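Local coordinates for protein glutathione S-transferase (Rhodospirillum rubrum F11, PDB 4O7H) that probably catalyses the conjugation of glutathione to electrophilic substrates, at residues M1-A13 and R24-I36. Sequence-based numbering, arbitrary orientation.
Sequences MRRLYHHGLSPAA and RLDYEAVIEETWI
Arg3 to His6 and Glu28 to Ile31 run parallel, their strand axes 4.7 Å apart at closest approach and 27° from aligned, and five backbone hydrogen bonds join the strands and the residues flanking them, from Glu28 N to Arg2 O through to Glu32 N to His6 O. With helix 11-22 between them, they form the beta-alpha-beta unit that opens the thioredoxin-like domain of glutathione transferases. Arg3, Tyr5, Glu28 and Val30 share one face of the sheet. The Arg3 chain, bent at chi3 (-72°), lays its guanidinium over Val30 CG2, which also meets Arg3 CG at 3.4 Å. Arg3 NH2 then reaches Glu28 OE1 at 3.3 Å, a long salt bridge that meets the oxygen from above the carboxylate plane, while Arg3 NH1 donates to Tyr5 OH almost exactly in the guanidinium plane, at 3.0 Å. A leucine in place of Arg3 would probably leave the Glu28 carboxylate without this counter-charge and the Tyr5 ring freer to shift. On the other face, Leu4 CB rests 3.8 Å from Tyr27 CD2, and helix 11-22 covers both residues; Tyr27 OH bonds to Arg17 of that helix. Beyond the strands, the edge of Trp35 points into the face of His7 in an edge-to-face pair, CZ3 standing over the imidazole centre, with Ser10 CB against the opposite face. At the other end, Arg2 NH1 donates to Asp26 O at 2.8 Å, on a lone pair and within the guanidinium plane, and shares a water with Asp26 N; Arg2 NE pairs with Glu55. The backbone ladder thus sets the register of the edge strand, an arginine-backbone bond and an aromatic pair extend the contact past its ends, and the Arg3-Glu28 pair offsets one charge beside Tyr5 and Val30.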
ATOM      1  N   MET A   1      15.234  15.768  19.165  1.00 31.70           N
ATOM      2  CA  MET A   1      13.999  16.371  18.577  1.00 28.63           C
ATOM      3  C   MET A   1      13.410  15.390  17.557  1.00 23.86           C
ATOM      4  O   MET A   1      14.061  14.425  17.152  1.00 23.94           O
ATOM      5  CB  MET A   1      14.284  17.676  17.862  1.00 28.71           C
ATOM      6  CG  MET A   1      15.074  17.559  16.571  1.00 29.40           C
ATOM      7  SD  MET A   1      15.262  19.147  15.676  1.00 37.18           S
ATOM      8  CE  MET A   1      13.584  19.433  15.115  1.00 33.27           C
ATOM      9  N   ARG A   2      12.197  15.663  17.135  1.00 21.25           N
ATOM     10  CA  ARG A   2      11.499  14.799  16.148  1.00 18.42           C
ATOM     11  C   ARG A   2      12.335  14.640  14.910  1.00 16.04           C
ATOM     12  O   ARG A   2      12.879  15.607  14.404  1.00 15.91           O
ATOM     13  CB  ARG A   2      10.172  15.472  15.808  1.00 20.14           C
ATOM     14  CG  ARG A   2       9.320  14.785  14.785  1.00 18.74           C
ATOM     15  CD  ARG A   2       8.047  15.523  14.450  1.00 16.49           C
ATOM     16  NE  ARG A   2       7.144  15.744  15.556  1.00 16.60           N
ATOM     17  CZ  ARG A   2       6.827  16.930  16.092  1.00 16.35           C
ATOM     18  NH1 ARG A   2       7.348  18.035  15.610  1.00 16.95           N
ATOM     19  NH2 ARG A   2       5.956  16.990  17.066  1.00 15.61           N
ATOM     20  N   ARG A   3      12.417  13.423  14.361  1.00 15.20           N
ATOM     21  CA  ARG A   3      13.325  13.135  13.245  1.00 15.15           C
ATOM     22  C   ARG A   3      12.649  12.252  12.217  1.00 14.26           C
ATOM     23  O   ARG A   3      11.808  11.388  12.570  1.00 15.63           O
ATOM     24  CB  ARG A   3      14.550  12.426  13.771  1.00 18.23           C
ATOM     25  CG  ARG A   3      15.458  11.754  12.811  1.00 20.86           C
ATOM     26  CD  ARG A   3      16.362  10.913  13.751  1.00 22.81           C
ATOM     27  NE  ARG A   3      17.251  11.860  14.433  1.00 23.84           N
ATOM     28  CZ  ARG A   3      18.493  11.592  14.750  1.00 24.41           C
ATOM     29  NH1 ARG A   3      18.949  10.374  14.558  1.00 22.65           N
ATOM     30  NH2 ARG A   3      19.270  12.544  15.235  1.00 24.80           N
ATOM     31  N   LEU A   4      12.995  12.495  10.969  1.00 13.16           N
ATOM     32  CA  LEU A   4      12.524  11.653   9.867  1.00 12.61           C
ATOM     33  C   LEU A   4      13.714  11.069   9.114  1.00 12.22           C
ATOM     34  O   LEU A   4      14.566  11.795   8.544  1.00 12.13           O
ATOM     35  CB  LEU A   4      11.644  12.484   8.905  1.00 13.38           C
ATOM     36  CG  LEU A   4      11.056  11.632   7.796  1.00 13.70           C
ATOM     37  CD1 LEU A   4       9.948  10.774   8.366  1.00 13.42           C
ATOM     38  CD2 LEU A   4      10.615  12.468   6.615  1.00 14.27           C
ATOM     39  N   TYR A   5      13.801   9.753   9.111  1.00 10.85           N
ATOM     40  CA  TYR A   5      14.717   9.044   8.254  1.00 11.70           C
ATOM     41  C   TYR A   5      14.140   8.992   6.859  1.00 11.59           C
ATOM     42  O   TYR A   5      12.987   8.506   6.642  1.00 11.33           O
ATOM     43  CB  TYR A   5      15.023   7.630   8.789  1.00 11.83           C
ATOM     44  CG  TYR A   5      15.827   7.614  10.072  1.00 12.89           C
ATOM     45  CD1 TYR A   5      15.202   7.707  11.310  1.00 13.36           C
ATOM     46  CD2 TYR A   5      17.206   7.572  10.034  1.00 14.95           C
ATOM     47  CE1 TYR A   5      15.919   7.727  12.483  1.00 14.71           C
ATOM     48  CE2 TYR A   5      17.939   7.604  11.194  1.00 14.97           C
ATOM     49  CZ  TYR A   5      17.303   7.695  12.403  1.00 14.80           C
ATOM     50  OH  TYR A   5      18.039   7.707  13.604  1.00 16.89           O
ATOM     51  N   HIS A   6      14.914   9.456   5.886  1.00 11.88           N
ATOM     52  CA  HIS A   6      14.392   9.590   4.534  1.00 11.61           C
ATOM     53  C   HIS A   6      15.508   9.394   3.494  1.00 12.49           C
ATOM     54  O   HIS A   6      16.704   9.332   3.832  1.00 13.22           O
ATOM     55  CB  HIS A   6      13.749  10.976   4.344  1.00 12.84           C
ATOM     56  CG  HIS A   6      14.728  12.060   4.024  1.00 12.98           C
ATOM     57  ND1 HIS A   6      14.867  12.570   2.753  1.00 14.47           N
ATOM     58  CD2 HIS A   6      15.599  12.735   4.805  1.00 14.59           C
ATOM     59  CE1 HIS A   6      15.820  13.483   2.753  1.00 15.42           C
ATOM     60  NE2 HIS A   6      16.275  13.615   3.989  1.00 15.04           N
ATOM     61  N   HIS A   7      15.125   9.369   2.243  1.00 12.03           N
ATOM     62  CA  HIS A   7      16.048   9.636   1.164  1.00 13.85           C
ATOM     63  C   HIS A   7      15.299  10.236   0.020  1.00 12.86           C
ATOM     64  O   HIS A   7      14.085  10.052  -0.114  1.00 12.92           O
ATOM     65  CB  HIS A   7      16.926   8.455   0.776  1.00 16.84           C
ATOM     66  CG  HIS A   7      16.230   7.283   0.217  1.00 19.92           C
ATOM     67  ND1 HIS A   7      15.684   7.264  -1.047  1.00 23.25           N
ATOM     68  CD2 HIS A   7      16.089   6.021   0.699  1.00 20.63           C
ATOM     69  CE1 HIS A   7      15.191   6.063  -1.306  1.00 22.76           C
ATOM     70  NE2 HIS A   7      15.432   5.285  -0.265  1.00 22.98           N
ATOM     71  N   GLY A   8      16.010  10.984  -0.801  1.00 12.77           N
ATOM     72  CA  GLY A   8      15.374  11.739  -1.868  1.00 13.31           C
ATOM     73  C   GLY A   8      14.718  10.908  -2.937  1.00 12.93           C
ATOM     74  O   GLY A   8      13.861  11.429  -3.663  1.00 13.46           O
ATOM     75  N   LEU A   9      15.077   9.633  -3.086  1.00 13.18           N
ATOM     76  CA  LEU A   9      14.481   8.838  -4.125  1.00 13.81           C
ATOM     77  C   LEU A   9      13.195   8.131  -3.706  1.00 12.12           C
ATOM     78  O   LEU A   9      12.627   7.400  -4.463  1.00 13.90           O
ATOM     79  CB  LEU A   9      15.496   7.767  -4.561  1.00 16.40           C
ATOM     80  CG  LEU A   9      16.737   8.375  -5.216  1.00 19.65           C
ATOM     81  CD1 LEU A   9      17.574   7.222  -5.741  1.00 22.74           C
ATOM     82  CD2 LEU A   9      16.339   9.275  -6.368  1.00 23.80           C
ATOM     83  N   SER A  10      12.760   8.341  -2.476  1.00 11.31           N
ATOM     84  CA  SER A  10      11.607   7.613  -1.952  1.00 10.59           C
ATOM     85  C   SER A  10      10.352   8.476  -2.070  1.00 10.29           C
ATOM     86  O   SER A  10      10.290   9.511  -1.414  1.00 10.38           O
ATOM     87  CB  SER A  10      11.821   7.324  -0.462  1.00 11.69           C
ATOM     88  OG  SER A  10      10.599   6.852   0.185  1.00 11.59           O
ATOM     89  N   PRO A  11       9.357   8.046  -2.863  1.00 10.36           N
ATOM     90  CA  PRO A  11       8.127   8.834  -2.896  1.00 10.33           C
ATOM     91  C   PRO A  11       7.421   8.896  -1.570  1.00  9.18           C
ATOM     92  O   PRO A  11       6.837   9.936  -1.244  1.00  9.26           O
ATOM     93  CB  PRO A  11       7.274   8.143  -3.939  1.00 10.95           C
ATOM     94  CG  PRO A  11       7.882   6.795  -4.127  1.00 11.54           C
ATOM     95  CD  PRO A  11       9.314   6.909  -3.801  1.00 10.85           C
ATOM     96  N   ALA A  12       7.419   7.811  -0.822  1.00  8.69           N
ATOM     97  CA  ALA A  12       6.768   7.822   0.459  1.00  9.52           C
ATOM     98  C   ALA A  12       7.416   8.781   1.441  1.00  8.76           C
ATOM     99  O   ALA A  12       6.763   9.459   2.219  1.00  9.69           O
ATOM    100  CB  ALA A  12       6.753   6.424   1.048  1.00  9.88           C
ATOM    101  N   ALA A  13       8.737   8.808   1.427  1.00  9.00           N
ATOM    102  CA  ALA A  13       9.456   9.716   2.301  1.00  8.78           C
ATOM    103  C   ALA A  13       9.241  11.154   1.899  1.00  8.46           C
ATOM    104  O   ALA A  13       9.039  12.016   2.780  1.00  9.23           O
ATOM    105  CB  ALA A  13      10.942   9.358   2.358  1.00  9.96           C
ATOM    106  N   ARG A  24       2.835  21.937   9.955  1.00 13.46           N
ATOM    107  CA  ARG A  24       3.680  22.869  10.720  1.00 14.49           C
ATOM    108  C   ARG A  24       4.449  22.163  11.853  1.00 16.73           C
ATOM    109  O   ARG A  24       4.600  22.677  12.983  1.00 17.21           O
ATOM    110  CB  ARG A  24       2.843  23.999  11.264  1.00 15.46           C
ATOM    111  CG  ARG A  24       2.657  25.105  10.251  1.00 16.82           C
ATOM    112  CD  ARG A  24       1.819  24.754   9.051  1.00 16.79           C
ATOM    113  NE  ARG A  24       1.535  25.933   8.185  1.00 17.43           N
ATOM    114  CZ  ARG A  24       0.679  25.910   7.167  1.00 19.59           C
ATOM    115  NH1 ARG A  24       0.417  27.016   6.445  1.00 20.49           N
ATOM    116  NH2 ARG A  24       0.093  24.775   6.836  1.00 19.03           N
ATOM    117  N   LEU A  25       4.924  20.958  11.559  1.00 15.07           N
ATOM    118  CA  LEU A  25       5.665  20.162  12.508  1.00 16.28           C
ATOM    119  C   LEU A  25       7.120  20.226  12.203  1.00 17.09           C
ATOM    120  O   LEU A  25       7.565  19.815  11.120  1.00 20.21           O
ATOM    121  CB  LEU A  25       5.169  18.703  12.490  1.00 16.36           C
ATOM    122  CG  LEU A  25       3.696  18.526  12.761  1.00 18.36           C
ATOM    123  CD1 LEU A  25       3.305  17.081  12.538  1.00 21.46           C
ATOM    124  CD2 LEU A  25       3.433  18.910  14.226  1.00 19.21           C
ATOM    125  N   ASP A  26       7.908  20.693  13.155  1.00 17.18           N
ATOM    126  CA  ASP A  26       9.328  20.760  12.950  1.00 19.02           C
ATOM    127  C   ASP A  26       9.934  19.332  13.022  1.00 16.82           C
ATOM    128  O   ASP A  26       9.457  18.501  13.757  1.00 19.25           O
ATOM    129  CB  ASP A  26       9.956  21.622  14.039  1.00 22.09           C
ATOM    130  CG  ASP A  26       9.472  23.072  13.987  1.00 26.23           C
ATOM    131  OD1 ASP A  26       9.233  23.596  12.878  1.00 32.14           O
ATOM    132  OD2 ASP A  26       9.335  23.674  15.071  1.00 33.07           O
ATOM    133  N   TYR A  27      10.977  19.106  12.265  1.00 16.47           N
ATOM    134  CA  TYR A  27      11.685  17.850  12.299  1.00 15.42           C
ATOM    135  C   TYR A  27      13.088  17.976  11.750  1.00 16.36           C
ATOM    136  O   TYR A  27      13.389  18.843  10.920  1.00 16.96           O
ATOM    137  CB  TYR A  27      10.920  16.735  11.533  1.00 14.85           C
ATOM    138  CG  TYR A  27      10.961  16.944  10.061  1.00 14.67           C
ATOM    139  CD1 TYR A  27      10.127  17.891   9.442  1.00 13.94           C
ATOM    140  CD2 TYR A  27      11.873  16.249   9.241  1.00 13.64           C
ATOM    141  CE1 TYR A  27      10.177  18.081   8.074  1.00 14.55           C
ATOM    142  CE2 TYR A  27      11.931  16.449   7.882  1.00 14.83           C
ATOM    143  CZ  TYR A  27      11.097  17.367   7.287  1.00 13.79           C
ATOM    144  OH  TYR A  27      11.187  17.550   5.951  1.00 14.78           O
ATOM    145  N   GLU A  28      13.946  17.054  12.181  1.00 15.47           N
ATOM    146  CA  GLU A  28      15.273  16.902  11.633  1.00 17.55           C
ATOM    147  C   GLU A  28      15.290  15.833  10.547  1.00 15.79           C
ATOM    148  O   GLU A  28      14.890  14.672  10.799  1.00 15.85           O
ATOM    149  CB  GLU A  28      16.265  16.492  12.726  1.00 19.07           C
ATOM    150  CG  GLU A  28      17.676  16.266  12.213  1.00 23.24           C
ATOM    151  CD  GLU A  28      18.645  15.822  13.324  1.00 27.67           C
ATOM    152  OE1 GLU A  28      18.214  15.559  14.485  1.00 29.87           O
ATOM    153  OE2 GLU A  28      19.846  15.708  13.000  1.00 32.49           O
ATOM    154  N   ALA A  29      15.692  16.204   9.355  1.00 16.20           N
ATOM    155  CA  ALA A  29      15.766  15.256   8.243  1.00 16.34           C
ATOM    156  C   ALA A  29      17.061  14.513   8.290  1.00 18.58           C
ATOM    157  O   ALA A  29      18.147  15.148   8.287  1.00 20.80           O
ATOM    158  CB  ALA A  29      15.643  15.937   6.891  1.00 17.37           C
ATOM    159  N   VAL A  30      16.978  13.178   8.325  1.00 16.88           N
ATOM    160  CA  VAL A  30      18.166  12.334   8.388  1.00 16.67           C
ATOM    161  C   VAL A  30      18.194  11.353   7.225  1.00 17.43           C
ATOM    162  O   VAL A  30      17.278  10.548   7.055  1.00 15.58           O
ATOM    163  CB  VAL A  30      18.203  11.557   9.704  1.00 18.09           C
ATOM    164  CG1 VAL A  30      19.463  10.687   9.791  1.00 17.89           C
ATOM    165  CG2 VAL A  30      18.115  12.520  10.876  1.00 19.18           C
ATOM    166  N   ILE A  31      19.205  11.437   6.385  1.00 15.66           N
ATOM    167  CA  ILE A  31      19.326  10.567   5.246  1.00 15.55           C
ATOM    168  C   ILE A  31      19.739   9.164   5.667  1.00 17.27           C
ATOM    169  O   ILE A  31      20.701   8.990   6.439  1.00 17.36           O
ATOM    170  CB  ILE A  31      20.342  11.092   4.214  1.00 18.03           C
ATOM    171  CG1 ILE A  31      19.882  12.479   3.743  1.00 19.46           C
ATOM    172  CG2 ILE A  31      20.501  10.098   3.075  1.00 19.24           C
ATOM    173  CD1 ILE A  31      20.905  13.341   2.991  1.00 21.50           C
ATOM    174  N   GLU A  32      19.002   8.186   5.173  1.00 16.71           N
ATOM    175  CA  GLU A  32      19.433   6.803   5.196  1.00 17.69           C
ATOM    176  C   GLU A  32      19.416   6.243   3.787  1.00 18.01           C
ATOM    177  O   GLU A  32      18.361   6.205   3.123  1.00 18.14           O
ATOM    178  CB  GLU A  32      18.547   5.932   6.076  1.00 17.84           C
ATOM    179  CG  GLU A  32      18.978   4.456   6.128  1.00 17.95           C
ATOM    180  CD  GLU A  32      20.274   4.196   6.914  1.00 19.33           C
ATOM    181  OE1 GLU A  32      20.694   5.073   7.683  1.00 18.89           O
ATOM    182  OE2 GLU A  32      20.922   3.117   6.696  1.00 18.33           O
ATOM    183  N   GLU A  33      20.581   5.810   3.309  1.00 19.22           N
ATOM    184  CA  GLU A  33      20.677   5.152   2.025  1.00 21.76           C
ATOM    185  C   GLU A  33      20.401   3.667   2.191  1.00 21.63           C
ATOM    186  O   GLU A  33      21.293   2.892   2.564  1.00 21.17           O
ATOM    187  CB  GLU A  33      22.087   5.410   1.440  1.00 25.16           C
ATOM    188  CG  GLU A  33      22.399   6.909   1.369  1.00 29.13           C
ATOM    189  CD  GLU A  33      23.746   7.234   0.691  1.00 35.79           C
ATOM    190  OE1 GLU A  33      24.749   6.549   0.960  1.00 39.14           O
ATOM    191  OE2 GLU A  33      23.788   8.206  -0.099  1.00 39.40           O
ATOM    192  N   THR A  34      19.153   3.256   1.936  1.00 20.04           N
ATOM    193  CA  THR A  34      18.703   1.930   2.330  1.00 21.55           C
ATOM    194  C   THR A  34      19.268   0.818   1.437  1.00 22.57           C
ATOM    195  O   THR A  34      19.118  -0.373   1.740  1.00 23.68           O
ATOM    196  CB  THR A  34      17.161   1.864   2.358  1.00 20.54           C
ATOM    197  OG1 THR A  34      16.620   2.434   1.141  1.00 22.61           O
ATOM    198  CG2 THR A  34      16.640   2.702   3.514  1.00 20.93           C
ATOM    199  N   TRP A  35      19.924   1.239   0.360  1.00 25.92           N
ATOM    200  CA  TRP A  35      20.623   0.346  -0.552  1.00 29.14           C
ATOM    201  C   TRP A  35      21.972  -0.073   0.024  1.00 30.48           C
ATOM    202  O   TRP A  35      22.641  -0.923  -0.546  1.00 35.13           O
ATOM    203  CB  TRP A  35      20.783   1.015  -1.955  1.00 28.00           C
ATOM    204  CG  TRP A  35      21.359   2.461  -1.997  1.00 27.33           C
ATOM    205  CD1 TRP A  35      22.681   2.810  -2.165  1.00 29.65           C
ATOM    206  CD2 TRP A  35      20.635   3.711  -1.917  1.00 28.75           C
ATOM    207  NE1 TRP A  35      22.823   4.186  -2.165  1.00 29.26           N
ATOM    208  CE2 TRP A  35      21.590   4.763  -2.043  1.00 29.50           C
ATOM    209  CE3 TRP A  35      19.285   4.049  -1.790  1.00 30.76           C
ATOM    210  CZ2 TRP A  35      21.236   6.114  -1.997  1.00 30.57           C
ATOM    211  CZ3 TRP A  35      18.935   5.390  -1.727  1.00 32.41           C
ATOM    212  CH2 TRP A  35      19.908   6.411  -1.831  1.00 35.37           C
ATOM    213  N   ILE A  36      22.365   0.522   1.152  1.00 31.34           N
ATOM    214  CA  ILE A  36      23.570   0.150   1.872  1.00 31.97           C
ATOM    215  C   ILE A  36      23.164  -0.438   3.223  1.00 35.63           C
ATOM    216  O   ILE A  36      22.660   0.285   4.102  1.00 30.38           O
ATOM    217  CB  ILE A  36      24.478   1.374   2.112  1.00 34.68           C
ATOM    218  CG1 ILE A  36      24.962   1.963   0.778  1.00 35.97           C
ATOM    219  CG2 ILE A  36      25.682   0.995   2.989  1.00 36.52           C
ATOM    220  CD1 ILE A  36      25.678   3.295   0.924  1.00 37.54           C
TER
HETATM  221  O   HOH W   1       6.890  20.942  15.873  1.00 26.02           O